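PDB 4O1K: carbonic anhydrase from Sordaria macrospora, which probably catalyses the reversible hydration of carbon dioxide to bicarbonate as a tetrameric, zinc-dependent beta-carbonic anhydrase. Local coordinates for residues A[50-55]-A[105-110]; A[75-80]-A[89-94]; A[81-86]-A[163-168]. All coordinates share one frame; numbering follows the deposited sequence.

Contact 1: residues A[50-55]-A[105-110]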
loop_
_atom_site.group_PDB
_atom_site.type_symbol
_atom_site.label_atom_id
_atom_site.label_comp_id
_atom_site.label_asym_id
_atom_site.label_seq_id
_atom_site.Cartn_x
_atom_site.Cartn_y
_atom_site.Cartn_z
ATOM N N GLU A 50 18.772 12.312 -15.464
ATOM C CA GLU A 50 18.133 12.164 -16.760
ATOM C C GLU A 50 17.290 10.895 -16.796
ATOM O O GLU A 50 16.414 10.755 -17.654
ATOM C CB GLU A 50 19.196 12.072 -17.855
ATOM C CG GLU A 50 20.042 13.317 -18.006
ATOM C CD GLU A 50 19.563 14.204 -19.138
ATOM O OE1 GLU A 50 19.734 13.814 -20.317
ATOM O OE2 GLU A 50 19.012 15.289 -18.847
ATOM N N TYR A 51 17.566 9.976 -15.868
ATOM C CA TYR A 51 16.909 8.655 -15.832
ATOM C C TYR A 51 16.227 8.388 -14.519
ATOM O O TYR A 51 16.779 8.717 -13.462
ATOM C CB TYR A 51 17.964 7.547 -15.953
ATOM C CG TYR A 51 18.572 7.367 -17.330
ATOM C CD1 TYR A 51 18.110 6.367 -18.179
ATOM C CD2 TYR A 51 19.625 8.165 -17.763
ATOM C CE1 TYR A 51 18.659 6.190 -19.427
ATOM C CE2 TYR A 51 20.182 7.983 -19.002
ATOM C CZ TYR A 51 19.692 6.996 -19.826
ATOM O OH TYR A 51 20.246 6.817 -21.068
ATOM N N LEU A 52 15.057 7.744 -14.597
ATOM C CA LEU A 52 14.485 6.966 -13.502
ATOM C C LEU A 52 14.750 5.486 -13.816
ATOM O O LEU A 52 14.404 5.000 -14.884
ATOM C CB LEU A 52 12.970 7.188 -13.395
ATOM C CG LEU A 52 12.224 6.211 -12.481
ATOM C CD1 LEU A 52 12.742 6.271 -11.035
ATOM C CD2 LEU A 52 10.712 6.451 -12.502
ATOM N N TRP A 53 15.401 4.786 -12.901
ATOM C CA TRP A 53 15.754 3.386 -13.107
ATOM C C TRP A 53 14.963 2.580 -12.106
ATOM O O TRP A 53 15.083 2.800 -10.897
ATOM C CB TRP A 53 17.237 3.203 -12.812
ATOM C CG TRP A 53 17.755 1.829 -13.043
ATOM C CD1 TRP A 53 17.684 0.750 -12.200
ATOM C CD2 TRP A 53 18.478 1.397 -14.199
ATOM N NE1 TRP A 53 18.315 -0.347 -12.797
ATOM C CE2 TRP A 53 18.796 0.034 -14.022
ATOM C CE3 TRP A 53 18.878 2.037 -15.378
ATOM C CZ2 TRP A 53 19.510 -0.696 -14.986
ATOM C CZ3 TRP A 53 19.571 1.308 -16.328
ATOM C CH2 TRP A 53 19.885 -0.033 -16.124
ATOM N N ILE A 54 14.175 1.635 -12.593
ATOM C CA ILE A 54 13.425 0.728 -11.715
ATOM C C ILE A 54 14.025 -0.658 -11.886
ATOM O O ILE A 54 13.879 -1.287 -12.940
ATOM C CB ILE A 54 11.925 0.690 -12.088
ATOM C CG1 ILE A 54 11.358 2.113 -12.010
ATOM C CG2 ILE A 54 11.155 -0.236 -11.121
ATOM C CD1 ILE A 54 9.894 2.240 -12.495
ATOM N N GLY A 55 14.739 -1.122 -10.868
ATOM C CA GLY A 55 15.451 -2.390 -10.995
ATOM C C GLY A 55 15.147 -3.334 -9.854
ATOM O O GLY A 55 14.318 -3.035 -8.992
ATOM N N LYS A 105 14.221 12.215 -18.452
ATOM C CA LYS A 105 14.002 12.032 -19.887
ATOM C C LYS A 105 13.744 10.576 -20.260
ATOM O O LYS A 105 13.193 10.284 -21.342
ATOM C CB LYS A 105 15.217 12.533 -20.678
ATOM C CG LYS A 105 15.120 13.978 -21.151
ATOM C CD LYS A 105 15.353 14.981 -20.065
ATOM C CE LYS A 105 15.892 16.274 -20.687
ATOM N NZ LYS A 105 14.981 16.752 -21.770
ATOM N N HIS A 106 14.143 9.668 -19.367
ATOM C CA HIS A 106 14.041 8.242 -19.615
ATOM C C HIS A 106 13.528 7.525 -18.369
ATOM O O HIS A 106 13.888 7.875 -17.246
ATOM C CB HIS A 106 15.425 7.671 -19.953
ATOM C CG HIS A 106 16.075 8.316 -21.135
ATOM N ND1 HIS A 106 15.797 7.937 -22.432
ATOM C CD2 HIS A 106 17.001 9.305 -21.217
ATOM C CE1 HIS A 106 16.524 8.671 -23.265
ATOM N NE2 HIS A 106 17.259 9.510 -22.554
ATOM N N ILE A 107 12.695 6.507 -18.565
ATOM C CA ILE A 107 12.369 5.605 -17.457
ATOM C C ILE A 107 12.732 4.211 -17.952
ATOM O O ILE A 107 12.307 3.818 -19.016
ATOM C CB ILE A 107 10.888 5.642 -17.105
ATOM C CG1 ILE A 107 10.471 7.044 -16.650
ATOM C CG2 ILE A 107 10.599 4.664 -15.928
ATOM C CD1 ILE A 107 8.973 7.168 -16.268
ATOM N N VAL A 108 13.562 3.485 -17.209
ATOM C CA VAL A 108 13.996 2.151 -17.629
ATOM C C VAL A 108 13.460 1.196 -16.578
ATOM O O VAL A 108 13.631 1.468 -15.396
ATOM C CB VAL A 108 15.522 2.053 -17.522
ATOM C CG1 VAL A 108 15.975 0.598 -17.702
ATOM C CG2 VAL A 108 16.202 3.009 -18.544
ATOM N N VAL A 109 12.833 0.103 -17.003
ATOM C CA VAL A 109 12.578 -1.023 -16.102
ATOM C C VAL A 109 13.602 -2.053 -16.512
ATOM O O VAL A 109 13.626 -2.475 -17.670
ATOM C CB VAL A 109 11.177 -1.610 -16.306
ATOM C CG1 VAL A 109 11.009 -2.891 -15.481
ATOM C CG2 VAL A 109 10.135 -0.595 -15.874
ATOM N N CYS A 110 14.462 -2.443 -15.570
ATOM C CA CYS A 110 15.509 -3.406 -15.891
ATOM C C CYS A 110 15.297 -4.671 -15.098
ATOM O O CYS A 110 15.360 -4.649 -13.856
ATOM C CB CYS A 110 16.880 -2.829 -15.554
ATOM S SG CYS A 110 18.244 -3.847 -16.230
#
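Tyr51 and His106 both hold CG anti to the carbonyl carbon and beside the backbone N, with chi1 -74° and -58°, and this lays their rings one over the other. The rings form an offset stack with centroids 4.7 Å apart and planes 21° from parallel. CD2 of His106 lies over the Tyr51 ring, toward its rim. Val108 CG2 meets the same tyrosine at its edge, 3.9 Å from Tyr51 CD1. Without this ring, as with an alanine here, the imidazole face it covers is likely to lose its stack and Val108 CG2 its edge contact, leaving a gap between them. Trp53 has CG anti to its own N. Its six-membered ring takes Val108 CG1 over one face in a CH-pi contact, 4.1 Å from the centroid. Cys110 comes to this indole obliquely, with CB 3.4 Å from Trp53 CZ2, and SG makes an oblique sulfur-aromatic contact with the six-membered ring. On the reverse face of the sheet Leu52 and Ile107 lie side by side, CD2 of the first 3.9 Å from CG2 of the second. The backbones pair as parallel strands. Leu52 N, Val108 N, Ile54 N and Cys110 N give nearly straight bonds across the pair. Where the pairing starts, Glu50 O accepts two bonds that are more bent, from Lys105 N at 2.8 Å and His106 N at 3.0 Å. His106 ND1 is held by His192 NE2 of strand 190-197. These are two inner strands of the sheet: strand 74-79 pairs with the other side of 51-56, and 190-197 follows 106-112. Helices 89-100 and 154-174 pack on the Leu52 and Ile107 face, while Val21 and His18 of a second subunit reach Tyr51 and His106.

Contact 2: residues A[75-80]-A[89-94]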
loop_
_atom_site.group_PDB
_atom_site.type_symbol
_atom_site.label_atom_id
_atom_site.label_comp_id
_atom_site.label_asym_id
_atom_site.label_seq_id
_atom_site.Cartn_x
_atom_site.Cartn_y
_atom_site.Cartn_z
ATOM N N PHE A 75 18.160 8.249 -10.952
ATOM C CA PHE A 75 17.356 8.218 -9.761
ATOM C C PHE A 75 16.906 6.780 -9.706
ATOM O O PHE A 75 16.347 6.312 -10.680
ATOM C CB PHE A 75 16.175 9.097 -10.062
ATOM C CG PHE A 75 15.389 9.447 -8.888
ATOM C CD1 PHE A 75 15.886 10.338 -7.958
ATOM C CD2 PHE A 75 14.129 8.919 -8.714
ATOM C CE1 PHE A 75 15.138 10.674 -6.852
ATOM C CE2 PHE A 75 13.385 9.267 -7.613
ATOM C CZ PHE A 75 13.887 10.135 -6.679
ATOM N N VAL A 76 17.119 6.068 -8.590
ATOM C CA VAL A 76 16.982 4.609 -8.604
ATOM C C VAL A 76 15.940 4.086 -7.599
ATOM O O VAL A 76 15.965 4.445 -6.413
ATOM C CB VAL A 76 18.354 3.941 -8.288
ATOM C CG1 VAL A 76 18.229 2.426 -8.164
ATOM C CG2 VAL A 76 19.361 4.255 -9.368
ATOM N N HIS A 77 15.023 3.269 -8.089
ATOM C CA HIS A 77 14.134 2.503 -7.219
ATOM C C HIS A 77 14.477 1.035 -7.425
ATOM O O HIS A 77 14.586 0.594 -8.542
ATOM C CB HIS A 77 12.657 2.766 -7.562
ATOM C CG HIS A 77 11.710 1.886 -6.807
ATOM N ND1 HIS A 77 11.408 2.090 -5.480
ATOM C CD2 HIS A 77 11.021 0.782 -7.181
ATOM C CE1 HIS A 77 10.573 1.152 -5.064
ATOM N NE2 HIS A 77 10.327 0.343 -6.077
ATOM N N ARG A 78 14.640 0.275 -6.345
ATOM C CA ARG A 78 14.872 -1.159 -6.508
ATOM C C ARG A 78 13.944 -1.902 -5.582
ATOM O O ARG A 78 13.857 -1.557 -4.379
ATOM C CB ARG A 78 16.332 -1.519 -6.170
ATOM C CG ARG A 78 17.264 -1.331 -7.355
ATOM C CD ARG A 78 18.754 -1.421 -6.977
ATOM N NE ARG A 78 19.197 -2.799 -6.793
ATOM C CZ ARG A 78 20.457 -3.133 -6.490
ATOM N NH1 ARG A 78 21.372 -2.180 -6.356
ATOM N NH2 ARG A 78 20.810 -4.407 -6.332
ATOM N N ASN A 79 13.252 -2.903 -6.133
ATOM C CA ASN A 79 12.325 -3.700 -5.302
ATOM C C ASN A 79 12.376 -5.142 -5.755
ATOM O O ASN A 79 13.060 -5.432 -6.714
ATOM C CB ASN A 79 10.891 -3.146 -5.347
ATOM C CG ASN A 79 10.256 -3.229 -6.710
ATOM O OD1 ASN A 79 10.328 -4.241 -7.398
ATOM N ND2 ASN A 79 9.555 -2.154 -7.093
ATOM N N ILE A 80 11.696 -6.052 -5.070
ATOM C CA ILE A 80 11.799 -7.462 -5.465
ATOM C C ILE A 80 11.106 -7.670 -6.818
ATOM O O ILE A 80 9.890 -7.468 -6.962
ATOM C CB ILE A 80 11.204 -8.398 -4.400
ATOM C CG1 ILE A 80 12.100 -8.432 -3.157
ATOM C CG2 ILE A 80 11.078 -9.816 -4.961
ATOM C CD1 ILE A 80 11.364 -8.980 -1.911
ATOM N N LEU A 89 2.271 2.763 -3.328
ATOM C CA LEU A 89 2.579 4.208 -3.254
ATOM C C LEU A 89 4.063 4.479 -3.333
ATOM O O LEU A 89 4.486 5.550 -3.756
ATOM C CB LEU A 89 2.095 4.762 -1.928
ATOM C CG LEU A 89 2.144 6.280 -1.820
ATOM C CD1 LEU A 89 1.296 6.856 -2.965
ATOM C CD2 LEU A 89 1.659 6.763 -0.432
ATOM N N ASN A 90 4.856 3.514 -2.894
ATOM C CA ASN A 90 6.306 3.656 -2.919
ATOM C C ASN A 90 6.728 3.982 -4.380
ATOM O O ASN A 90 7.193 5.124 -4.695
ATOM C CB ASN A 90 6.885 2.349 -2.370
ATOM C CG ASN A 90 8.367 2.408 -2.148
ATOM O OD1 ASN A 90 9.072 3.146 -2.842
ATOM N ND2 ASN A 90 8.858 1.627 -1.185
ATOM N N VAL A 91 6.491 3.028 -5.280
ATOM C CA VAL A 91 6.885 3.203 -6.685
ATOM C C VAL A 91 6.056 4.252 -7.408
ATOM O O VAL A 91 6.587 4.997 -8.253
ATOM C CB VAL A 91 6.894 1.857 -7.485
ATOM C CG1 VAL A 91 5.490 1.446 -7.902
ATOM C CG2 VAL A 91 7.734 1.967 -8.744
ATOM N N MET A 92 4.760 4.316 -7.106
ATOM C CA MET A 92 3.924 5.289 -7.808
ATOM C C MET A 92 4.372 6.711 -7.509
ATOM O O MET A 92 4.455 7.575 -8.402
ATOM C CB MET A 92 2.459 5.110 -7.442
ATOM C CG MET A 92 1.867 3.851 -8.000
ATOM S SD MET A 92 1.760 4.034 -9.806
ATOM C CE MET A 92 2.967 2.828 -10.275
ATOM N N SER A 93 4.719 6.946 -6.256
ATOM C CA SER A 93 5.150 8.275 -5.867
ATOM C C SER A 93 6.536 8.537 -6.447
ATOM O O SER A 93 6.849 9.674 -6.856
ATOM C CB SER A 93 5.113 8.444 -4.342
ATOM O OG SER A 93 6.035 7.581 -3.733
ATOM N N VAL A 94 7.374 7.508 -6.542
ATOM C CA VAL A 94 8.630 7.805 -7.227
ATOM C C VAL A 94 8.526 8.090 -8.762
ATOM O O VAL A 94 9.269 8.934 -9.296
ATOM C CB VAL A 94 9.722 6.829 -6.870
ATOM C CG1 VAL A 94 9.560 5.547 -7.588
ATOM C CG2 VAL A 94 11.001 7.418 -7.265
#
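His77 and Val91 meet where helix 89-100 packs on strand 74-79, the first half of a beta-alpha-beta crossover that passes strand 51-56 to reach strand 106-112 in the alpha/beta fold of beta-carbonic anhydrases. The axes of 75-79 and 89-94 run almost antiparallel, at 162°, and lie 10.0 Å apart at their closest approach. His77 has the largest share of the contact. With CG anti to the backbone N (chi1 173°), its imidazole reaches out to the helix. Val91 crosses it at about a right angle and brings CB over one ring face. The valine's CG2, itself anti to the backbone N, is the branch that comes to 3.8 Å from His77 CD2. CG1 of Val91 takes the tighter position between N and the carbonyl carbon. Val94 has the same rotamer, and its CG1 lies 4.2 Å from His77 CB, near the base of the ring. Asn90 approaches His77 obliquely, with its amide turned 70° from the imidazole. Asn90 OD1 lies 3.3 Å from His77 CE1, and no hydrogen bond joins the two side chains. The amide nitrogen of Asn90 is instead bonded to Asp88 of a second subunit, which places this end of the helix at a subunit interface. His77 ND1 also faces that subunit and makes a weak bond to the backbone O of its Arg78. The other ring nitrogen is satisfied within the strand: Asn79 ND2 donates to His77 NE2 at 2.8 Å, from within the plane of the imidazole.

Contact 3: residues A[81-86]-A[163-168]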
loop_
_atom_site.group_PDB
_atom_site.type_symbol
_atom_site.label_atom_id
_atom_site.label_comp_id
_atom_site.label_asym_id
_atom_site.label_seq_id
_atom_site.Cartn_x
_atom_site.Cartn_y
_atom_site.Cartn_z
ATOM N N ALA A 81 11.909 -8.064 -7.811
ATOM C CA ALA A 81 11.481 -8.343 -9.181
ATOM C C ALA A 81 11.043 -7.130 -9.981
ATOM O O ALA A 81 10.327 -7.255 -10.966
ATOM C CB ALA A 81 10.438 -9.504 -9.239
ATOM N N ASN A 82 11.525 -5.953 -9.580
ATOM C CA ASN A 82 11.362 -4.742 -10.380
ATOM C C ASN A 82 9.918 -4.504 -10.812
ATOM O O ASN A 82 9.645 -4.281 -12.006
ATOM C CB ASN A 82 12.348 -4.694 -11.582
ATOM C CG ASN A 82 12.390 -5.994 -12.407
ATOM O OD1 ASN A 82 13.211 -6.886 -12.153
ATOM N ND2 ASN A 82 11.514 -6.095 -13.411
ATOM N N LEU A 83 9.006 -4.586 -9.836
ATOM C CA LEU A 83 7.576 -4.430 -10.091
ATOM C C LEU A 83 7.081 -2.986 -10.046
ATOM O O LEU A 83 7.551 -2.162 -9.239
ATOM C CB LEU A 83 6.763 -5.242 -9.067
ATOM C CG LEU A 83 7.018 -6.733 -9.038
ATOM C CD1 LEU A 83 6.156 -7.420 -7.958
ATOM C CD2 LEU A 83 6.669 -7.327 -10.380
ATOM N N VAL A 84 6.095 -2.685 -10.902
ATOM C CA VAL A 84 5.414 -1.392 -10.854
ATOM C C VAL A 84 3.936 -1.707 -10.592
ATOM O O VAL A 84 3.189 -2.019 -11.534
ATOM C CB VAL A 84 5.597 -0.632 -12.188
ATOM C CG1 VAL A 84 4.842 0.658 -12.168
ATOM C CG2 VAL A 84 7.096 -0.313 -12.416
ATOM N N CYS A 85 3.551 -1.679 -9.311
ATOM C CA CYS A 85 2.194 -2.109 -8.883
ATOM C C CYS A 85 1.315 -0.880 -8.689
ATOM O O CYS A 85 1.731 0.086 -8.039
ATOM C CB CYS A 85 2.267 -2.842 -7.553
ATOM S SG CYS A 85 3.301 -4.355 -7.561
ATOM N N ASN A 86 0.091 -0.898 -9.209
ATOM C CA ASN A 86 -0.687 0.331 -9.127
ATOM C C ASN A 86 -1.135 0.747 -7.724
ATOM O O ASN A 86 -1.417 1.912 -7.490
ATOM C CB ASN A 86 -1.823 0.359 -10.148
ATOM C CG ASN A 86 -2.540 -0.950 -10.249
ATOM O OD1 ASN A 86 -2.069 -1.889 -10.880
ATOM N ND2 ASN A 86 -3.701 -1.014 -9.649
ATOM N N GLU A 163 11.492 -11.696 -18.966
ATOM C CA GLU A 163 11.328 -10.728 -20.069
ATOM C C GLU A 163 9.902 -10.144 -20.114
ATOM O O GLU A 163 9.692 -8.918 -20.216
ATOM C CB GLU A 163 11.673 -11.402 -21.412
ATOM C CG GLU A 163 13.149 -11.816 -21.498
ATOM C CD GLU A 163 13.473 -12.683 -22.712
ATOM O OE1 GLU A 163 12.551 -13.046 -23.471
ATOM O OE2 GLU A 163 14.668 -12.997 -22.891
ATOM N N LEU A 164 8.915 -11.025 -20.109
ATOM C CA LEU A 164 7.522 -10.579 -20.092
ATOM C C LEU A 164 7.188 -9.727 -18.883
ATOM O O LEU A 164 6.333 -8.844 -18.957
ATOM C CB LEU A 164 6.586 -11.778 -20.159
ATOM C CG LEU A 164 6.684 -12.431 -21.551
ATOM C CD1 LEU A 164 6.027 -13.786 -21.523
ATOM C CD2 LEU A 164 5.997 -11.545 -22.557
ATOM N N ASN A 165 7.801 -10.024 -17.742
ATOM C CA ASN A 165 7.596 -9.203 -16.553
ATOM C C ASN A 165 8.121 -7.816 -16.833
ATOM O O ASN A 165 7.451 -6.841 -16.555
ATOM C CB ASN A 165 8.334 -9.767 -15.339
ATOM C CG ASN A 165 8.011 -9.012 -14.050
ATOM O OD1 ASN A 165 6.833 -8.716 -13.748
ATOM N ND2 ASN A 165 9.055 -8.691 -13.282
ATOM N N VAL A 166 9.335 -7.713 -17.366
ATOM C CA VAL A 166 9.809 -6.366 -17.731
ATOM C C VAL A 166 8.793 -5.645 -18.641
ATOM O O VAL A 166 8.422 -4.495 -18.372
ATOM C CB VAL A 166 11.145 -6.409 -18.425
ATOM C CG1 VAL A 166 11.496 -4.988 -18.971
ATOM C CG2 VAL A 166 12.212 -6.819 -17.412
ATOM N N TYR A 167 8.338 -6.325 -19.697
ATOM C CA TYR A 167 7.346 -5.720 -20.623
ATOM C C TYR A 167 6.064 -5.246 -19.893
ATOM O O TYR A 167 5.607 -4.111 -20.085
ATOM C CB TYR A 167 7.020 -6.724 -21.749
ATOM C CG TYR A 167 5.790 -6.395 -22.566
ATOM C CD1 TYR A 167 5.852 -5.526 -23.651
ATOM C CD2 TYR A 167 4.576 -6.971 -22.260
ATOM C CE1 TYR A 167 4.710 -5.245 -24.401
ATOM C CE2 TYR A 167 3.447 -6.702 -22.985
ATOM C CZ TYR A 167 3.519 -5.842 -24.053
ATOM O OH TYR A 167 2.365 -5.592 -24.763
ATOM N N GLU A 168 5.493 -6.108 -19.050
ATOM C CA GLU A 168 4.274 -5.765 -18.304
ATOM C C GLU A 168 4.485 -4.614 -17.327
ATOM O O GLU A 168 3.586 -3.764 -17.179
ATOM C CB GLU A 168 3.673 -6.974 -17.576
ATOM C CG GLU A 168 3.049 -8.027 -18.492
ATOM C CD GLU A 168 1.901 -7.478 -19.365
ATOM O OE1 GLU A 168 1.305 -6.428 -19.031
ATOM O OE2 GLU A 168 1.582 -8.114 -20.387
HETATM O O HOH W 1 11.627 -9.157 -14.584
#
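Asn165 reaches from helix 154-174 to the backbone of Ala81, and its side chain makes most of the contact. Its CB points toward the loop 81-86. CG stands anti to the backbone N (chi1 -174°), which brings the amide to the loop. At the tip the two amide atoms part. Asn165 OD1 lies 3.6 Å from Leu83 CD2, and the leucine and asparagine side chains cross at about a right angle. The same oxygen accepts a hydrogen bond from Gln169 NE2, one turn further along its own helix. Asn165 ND2 gives a weak, bent bond to Ala81 O at 3.0 Å, with an N-H...O angle of 132°. Asn165 ND2 also donates to a water at 2.9 Å. That water accepts from Asn82 ND2 too, at 3.3 Å, and so bridges the two asparagines. Their amide planes are 43° apart, and Asn82 ND2 and Asn165 ND2 stay 3.6 Å from each other without bonding.

This loop links strand 74-79 to helix 89-100 in the alpha/beta fold and passes close to the metal site of Cys56, Asp58, His112 and Cys115. The side chain of Asn82 is about 5 Å from the zinc ion. Val166 CG2 lies 4.1 Å from Asn82 ND2. Further along, Gln169 and Asn172 bond to the backbone of Val84, while Trp133 of helix 130-143 packs on Leu83.

In the fold
The three contacts lie 11 to 13 Å apart, centre to centre, within one alpha/beta domain. Along the chain the order is 50-55, 75-80, 81-86, 89-94, 105-110 and 163-168. Contact 2 thus falls between the two strands of contact 1, and contact 3 crosses both. Contacts 1 and 2 share the sheet, since strand 51-56 neighbours both 106-112 and 74-79. Segment 81-86 of contact 3 leads from the strand to the helix of contact 2. Val84 touches Ile54 on one strand and Met92 on the helix. The three contacts together join the sheet, the helices on one face and the loop beside the zinc site.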